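Local coordinates for protein 3-deoxy-D-manno-octulosonate 8-phosphate phosphatase KdsC (Xanthomonas campestris pv. campestris, PDB 4NAV) that probably hydrolyses 3-deoxy-D-manno-octulosonate 8-phosphate to KDO and inorganic phosphate, with magnesium as cofactor, in lipopolysaccharide biosynthesis, at residues F25-T30 and L68-A73; N49-Q54 and A158-C163. All blocks are in the same frame, centred on the assembly; numbering follows the deposited sequence.

In the fold
Both contacts belong to the Rossmann-like core of a haloacid dehalogenase (HAD) phosphatase, a parallel sheet with helices packed against it, and their centres lie about 15 Å apart. Contact 1 joins neighbouring strands 22-25 and 65-70 where the chain leaves the sheet for the predicted magnesium site; contact 2 pairs helices 50-61 and 158-169 beside the sheet. Their segments alternate along the chain: 25-30, 49-54, 68-73, then 158-163. Helix 50-61 leads directly into strand 65-70, and the two contacts touch where F25 CE1 lies 4.0 Å from A159 CB. The end of the sheet that carries the predicted metal site is thus tied to a helix pair that also meets another subunit of the tetramer.

Contact 1. Residues F25-T30 and L68-A73; sequences FDVDGT and LITARA
A DxDx(T/V) pattern of the HAD type (D26, D28, T30), consistent with the signature of this phosphatase family, follows the C-terminal end of strand 22-25, where this contact forms: F25 and D26 run beside L68 and I69 of the adjacent parallel strand 65-70, while V27 reaches over to T70. F25 and L68 form the parallel bridge, their CA atoms 4.9 Å apart. I69 N donates to F25 O over 3.0 Å, reaching the oxygen from above the carbonyl plane, 36° out of it. The same oxygen receives a CA-H...O contact from L68 CA at 3.4 Å, so one carbonyl gathers two neighbours of the next strand. On the sheet face that F25 and L68 share, F25 CB meets L68 CD2 at 4.2 Å, and L31 touches both side chains.

D26, a predicted magnesium ligand, starts away from strand 65-70, but with CG anti to the backbone N (chi1 -170°) its OD1 turns back to 3.5 Å from I69 O. K95 NZ joins the two oxygens, forming a salt bridge to D26 and a hydrogen bond to I69 O; the D118 and D122 carboxylates lie close to that of D26. D28, predicted to bind substrate, has a salt bridge to K46. Beyond the strand pairing, V27 crosses T70 at a slant, its CG2 methyl 3.8 Å from T70 CB and 4.1 Å from T70 CG2.

Contact 2. Residues N49-Q54 and A158-C163; sequences NVLDGQ and AAREVC
R160 N donates to D52 OD1 over 2.8 Å, joining helices 50-61 and 158-169, two helices flanking the HAD core. The donor meets this oxygen on its anti side, 32° out of the carboxylate plane, near the first turn of helix 158-169, where a negative charge would be expected to suit the helix dipole. The R160 side chain adds a second bond, NH1 donating to L51 O at 3.1 Å. To get there its chain starts with CG anti to the backbone N and then bends at chi2 (53°), wrapping over that carbonyl with CD 3.5 Å from L51 O. The guanidinium has further partners: NE forms a salt bridge with D164 and NH1 another with D119 of a neighbouring subunit.

Helix 50-61 is itself capped by N49, whose OD1 takes D52 N at 3.0 Å and, weakly, L51 N. The axes of the two helical segments run 26° from parallel, 7.5 Å apart at closest approach. Between them A159 CB sits 3.6 Å from D52 CG, L51 crosses R160 at about a right angle, and Q54 lies alongside R160, Q54 CB being 3.6 Å from R160 NH1.

Contact 1. Residues F25-T30 and L68-A73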
loop_
_atom_site.group_PDB
_atom_site.type_symbol
_atom_site.label_atom_id
_atom_site.label_comp_id
_atom_site.label_asym_id
_atom_site.label_seq_id
_atom_site.Cartn_x
_atom_site.Cartn_y
_atom_site.Cartn_z
ATOM N N PHE A 25 10.325 -7.566 -19.373
ATOM C CA PHE A 25 10.056 -7.279 -17.976
ATOM C C PHE A 25 9.351 -8.436 -17.306
ATOM O O PHE A 25 8.292 -8.863 -17.757
ATOM C CB PHE A 25 9.154 -6.061 -17.869
ATOM C CG PHE A 25 9.792 -4.796 -18.328
ATOM C CD1 PHE A 25 10.325 -3.889 -17.416
ATOM C CD2 PHE A 25 9.872 -4.518 -19.677
ATOM C CE1 PHE A 25 10.911 -2.718 -17.840
ATOM C CE2 PHE A 25 10.461 -3.354 -20.113
ATOM C CZ PHE A 25 10.980 -2.453 -19.200
ATOM N N ASP A 26 9.913 -8.913 -16.193
ATOM C CA ASP A 26 9.171 -9.758 -15.268
ATOM C C ASP A 26 7.919 -8.994 -14.846
ATOM O O ASP A 26 7.858 -7.777 -14.948
ATOM C CB ASP A 26 10.015 -10.039 -14.019
ATOM C CG ASP A 26 9.404 -11.100 -13.118
ATOM O OD1 ASP A 26 8.884 -12.097 -13.688
ATOM O OD2 ASP A 26 9.454 -10.945 -11.863
ATOM N N VAL A 27 6.908 -9.690 -14.377
ATOM C CA VAL A 27 5.705 -9.018 -13.898
ATOM C C VAL A 27 5.828 -8.769 -12.385
ATOM O O VAL A 27 5.988 -7.625 -11.935
ATOM C CB VAL A 27 4.443 -9.834 -14.259
ATOM C CG1 VAL A 27 3.195 -9.178 -13.708
ATOM C CG2 VAL A 27 4.321 -9.958 -15.776
ATOM N N ASP A 28 5.708 -9.842 -11.620
ATOM C CA ASP A 28 5.638 -9.727 -10.185
ATOM C C ASP A 28 6.951 -9.404 -9.575
ATOM O O ASP A 28 7.964 -10.091 -9.808
ATOM C CB ASP A 28 5.075 -10.990 -9.591
ATOM C CG ASP A 28 3.583 -11.075 -9.776
ATOM O OD1 ASP A 28 2.845 -10.271 -9.113
ATOM O OD2 ASP A 28 3.168 -11.957 -10.549
ATOM N N GLY A 29 6.909 -8.334 -8.791
ATOM C CA GLY A 29 8.077 -7.797 -8.127
ATOM C C GLY A 29 8.849 -6.786 -8.952
ATOM O O GLY A 29 9.801 -6.180 -8.451
ATOM N N THR A 30 8.442 -6.599 -10.206
ATOM C CA THR A 30 9.170 -5.777 -11.153
ATOM C C THR A 30 8.280 -4.652 -11.671
ATOM O O THR A 30 8.613 -3.472 -11.502
ATOM C CB THR A 30 9.648 -6.664 -12.293
ATOM O OG1 THR A 30 10.712 -7.485 -11.817
ATOM C CG2 THR A 30 10.134 -5.854 -13.445
ATOM N N LEU A 68 6.391 -8.606 -21.881
ATOM C CA LEU A 68 6.222 -9.028 -20.488
ATOM C C LEU A 68 6.372 -10.532 -20.448
ATOM O O LEU A 68 5.890 -11.217 -21.345
ATOM C CB LEU A 68 4.839 -8.664 -19.978
ATOM C CG LEU A 68 4.384 -7.236 -20.223
ATOM C CD1 LEU A 68 3.041 -6.993 -19.559
ATOM C CD2 LEU A 68 5.413 -6.246 -19.719
ATOM N N ILE A 69 7.073 -11.038 -19.441
ATOM C CA ILE A 69 7.376 -12.460 -19.375
ATOM C C ILE A 69 7.157 -12.957 -17.969
ATOM O O ILE A 69 7.836 -12.538 -17.038
ATOM C CB ILE A 69 8.808 -12.755 -19.837
ATOM C CG1 ILE A 69 9.054 -12.069 -21.199
ATOM C CG2 ILE A 69 9.034 -14.255 -19.911
ATOM C CD1 ILE A 69 10.263 -12.550 -21.970
ATOM N N THR A 70 6.174 -13.837 -17.833
ATOM C CA THR A 70 5.761 -14.362 -16.547
ATOM C C THR A 70 5.636 -15.888 -16.623
ATOM O O THR A 70 5.237 -16.452 -17.655
ATOM C CB THR A 70 4.417 -13.746 -16.093
ATOM O OG1 THR A 70 3.823 -14.566 -15.081
ATOM C CG2 THR A 70 3.431 -13.627 -17.255
ATOM N N ALA A 71 5.994 -16.545 -15.527
ATOM C CA ALA A 71 5.792 -17.984 -15.374
ATOM C C ALA A 71 4.323 -18.299 -15.043
ATOM O O ALA A 71 3.822 -19.368 -15.399
ATOM C CB ALA A 71 6.706 -18.529 -14.290
ATOM N N ARG A 72 3.643 -17.366 -14.366
ATOM C CA ARG A 72 2.236 -17.530 -13.971
ATOM C C ARG A 72 1.381 -17.508 -15.216
ATOM O O ARG A 72 1.748 -16.910 -16.206
ATOM C CB ARG A 72 1.790 -16.418 -13.008
ATOM N N ALA A 73 0.246 -18.188 -15.172
ATOM C CA ALA A 73 -0.654 -18.251 -16.320
ATOM C C ALA A 73 -1.805 -17.263 -16.118
ATOM O O ALA A 73 -2.956 -17.674 -16.096
ATOM C CB ALA A 73 -1.182 -19.674 -16.483
#

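Contact 2. Residues N49-Q54 and A158-C163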
loop_
_atom_site.group_PDB
_atom_site.type_symbol
_atom_site.label_atom_id
_atom_site.label_comp_id
_atom_site.label_asym_id
_atom_site.label_seq_id
_atom_site.Cartn_x
_atom_site.Cartn_y
_atom_site.Cartn_z
ATOM N N ASN A 49 1.461 0.131 -12.123
ATOM C CA ASN A 49 1.717 1.518 -11.798
ATOM C C ASN A 49 1.621 2.361 -13.062
ATOM O O ASN A 49 2.225 1.992 -14.056
ATOM C CB ASN A 49 3.127 1.628 -11.247
ATOM C CG ASN A 49 3.530 3.068 -10.978
ATOM O OD1 ASN A 49 3.876 3.818 -11.906
ATOM N ND2 ASN A 49 3.595 3.432 -9.695
ATOM N N VAL A 50 0.959 3.516 -13.015
ATOM C CA VAL A 50 0.781 4.304 -14.224
ATOM C C VAL A 50 2.027 4.954 -14.750
ATOM O O VAL A 50 2.130 5.137 -15.949
ATOM C CB VAL A 50 -0.286 5.413 -14.102
ATOM C CG1 VAL A 50 -1.651 4.786 -13.798
ATOM C CG2 VAL A 50 0.112 6.467 -13.063
ATOM N N LEU A 51 2.978 5.302 -13.873
ATOM C CA LEU A 51 4.274 5.813 -14.351
ATOM C C LEU A 51 5.008 4.749 -15.130
ATOM O O LEU A 51 5.581 5.016 -16.183
ATOM C CB LEU A 51 5.166 6.275 -13.220
ATOM C CG LEU A 51 4.606 7.382 -12.318
ATOM C CD1 LEU A 51 5.628 7.762 -11.221
ATOM C CD2 LEU A 51 4.157 8.619 -13.096
ATOM N N ASP A 52 4.948 3.529 -14.640
ATOM C CA ASP A 52 5.506 2.412 -15.384
ATOM C C ASP A 52 4.816 2.290 -16.746
ATOM O O ASP A 52 5.472 2.174 -17.780
ATOM C CB ASP A 52 5.447 1.115 -14.556
ATOM C CG ASP A 52 6.405 1.123 -13.342
ATOM O OD1 ASP A 52 7.389 1.890 -13.320
ATOM O OD2 ASP A 52 6.191 0.331 -12.392
ATOM N N GLY A 53 3.491 2.371 -16.768
ATOM C CA GLY A 53 2.723 2.315 -18.032
ATOM C C GLY A 53 3.107 3.379 -19.035
ATOM O O GLY A 53 3.334 3.088 -20.213
ATOM N N GLN A 54 3.182 4.619 -18.564
ATOM C CA GLN A 54 3.627 5.687 -19.410
ATOM C C GLN A 54 5.040 5.368 -19.949
ATOM O O GLN A 54 5.287 5.535 -21.135
ATOM C CB GLN A 54 3.615 7.017 -18.659
ATOM C CG GLN A 54 3.855 8.243 -19.532
ATOM C CD GLN A 54 2.865 8.316 -20.693
ATOM O OE1 GLN A 54 1.664 8.412 -20.488
ATOM N NE2 GLN A 54 3.376 8.310 -21.912
ATOM N N ALA A 158 9.929 1.692 -10.674
ATOM C CA ALA A 158 11.201 1.112 -11.042
ATOM C C ALA A 158 11.308 0.901 -12.565
ATOM O O ALA A 158 12.353 1.160 -13.182
ATOM C CB ALA A 158 11.405 -0.199 -10.332
ATOM N N ALA A 159 10.244 0.417 -13.172
ATOM C CA ALA A 159 10.259 0.215 -14.610
ATOM C C ALA A 159 10.306 1.550 -15.399
ATOM O O ALA A 159 10.992 1.646 -16.410
ATOM C CB ALA A 159 9.058 -0.623 -15.037
ATOM N N ARG A 160 9.599 2.565 -14.928
ATOM C CA ARG A 160 9.706 3.864 -15.531
ATOM C C ARG A 160 11.143 4.329 -15.443
ATOM O O ARG A 160 11.702 4.861 -16.416
ATOM C CB ARG A 160 8.806 4.883 -14.827
ATOM C CG ARG A 160 8.937 6.321 -15.337
ATOM C CD ARG A 160 8.746 6.375 -16.851
ATOM N NE ARG A 160 8.587 7.756 -17.321
ATOM C CZ ARG A 160 7.479 8.488 -17.196
ATOM N NH1 ARG A 160 6.397 8.001 -16.578
ATOM N NH2 ARG A 160 7.460 9.720 -17.682
ATOM N N GLU A 161 11.766 4.111 -14.295
ATOM C CA GLU A 161 13.153 4.534 -14.125
ATOM C C GLU A 161 14.049 3.919 -15.196
ATOM O O GLU A 161 14.968 4.572 -15.697
ATOM C CB GLU A 161 13.654 4.207 -12.717
ATOM C CG GLU A 161 14.972 4.882 -12.370
ATOM C CD GLU A 161 15.481 4.460 -11.003
ATOM O OE1 GLU A 161 14.656 4.298 -10.036
ATOM O OE2 GLU A 161 16.717 4.272 -10.886
ATOM N N VAL A 162 13.779 2.668 -15.535
ATOM C CA VAL A 162 14.519 1.995 -16.565
ATOM C C VAL A 162 14.191 2.621 -17.914
ATOM O O VAL A 162 15.091 2.993 -18.664
ATOM C CB VAL A 162 14.176 0.494 -16.582
ATOM C CG1 VAL A 162 14.605 -0.187 -17.883
ATOM C CG2 VAL A 162 14.846 -0.185 -15.418
ATOM N N CYS A 163 12.907 2.706 -18.234
ATOM C CA CYS A 163 12.487 3.320 -19.477
ATOM C C CYS A 163 13.167 4.681 -19.690
ATOM O O CYS A 163 13.746 4.941 -20.739
ATOM C CB CYS A 163 10.988 3.451 -19.493
ATOM S SG CYS A 163 10.103 1.845 -19.513
#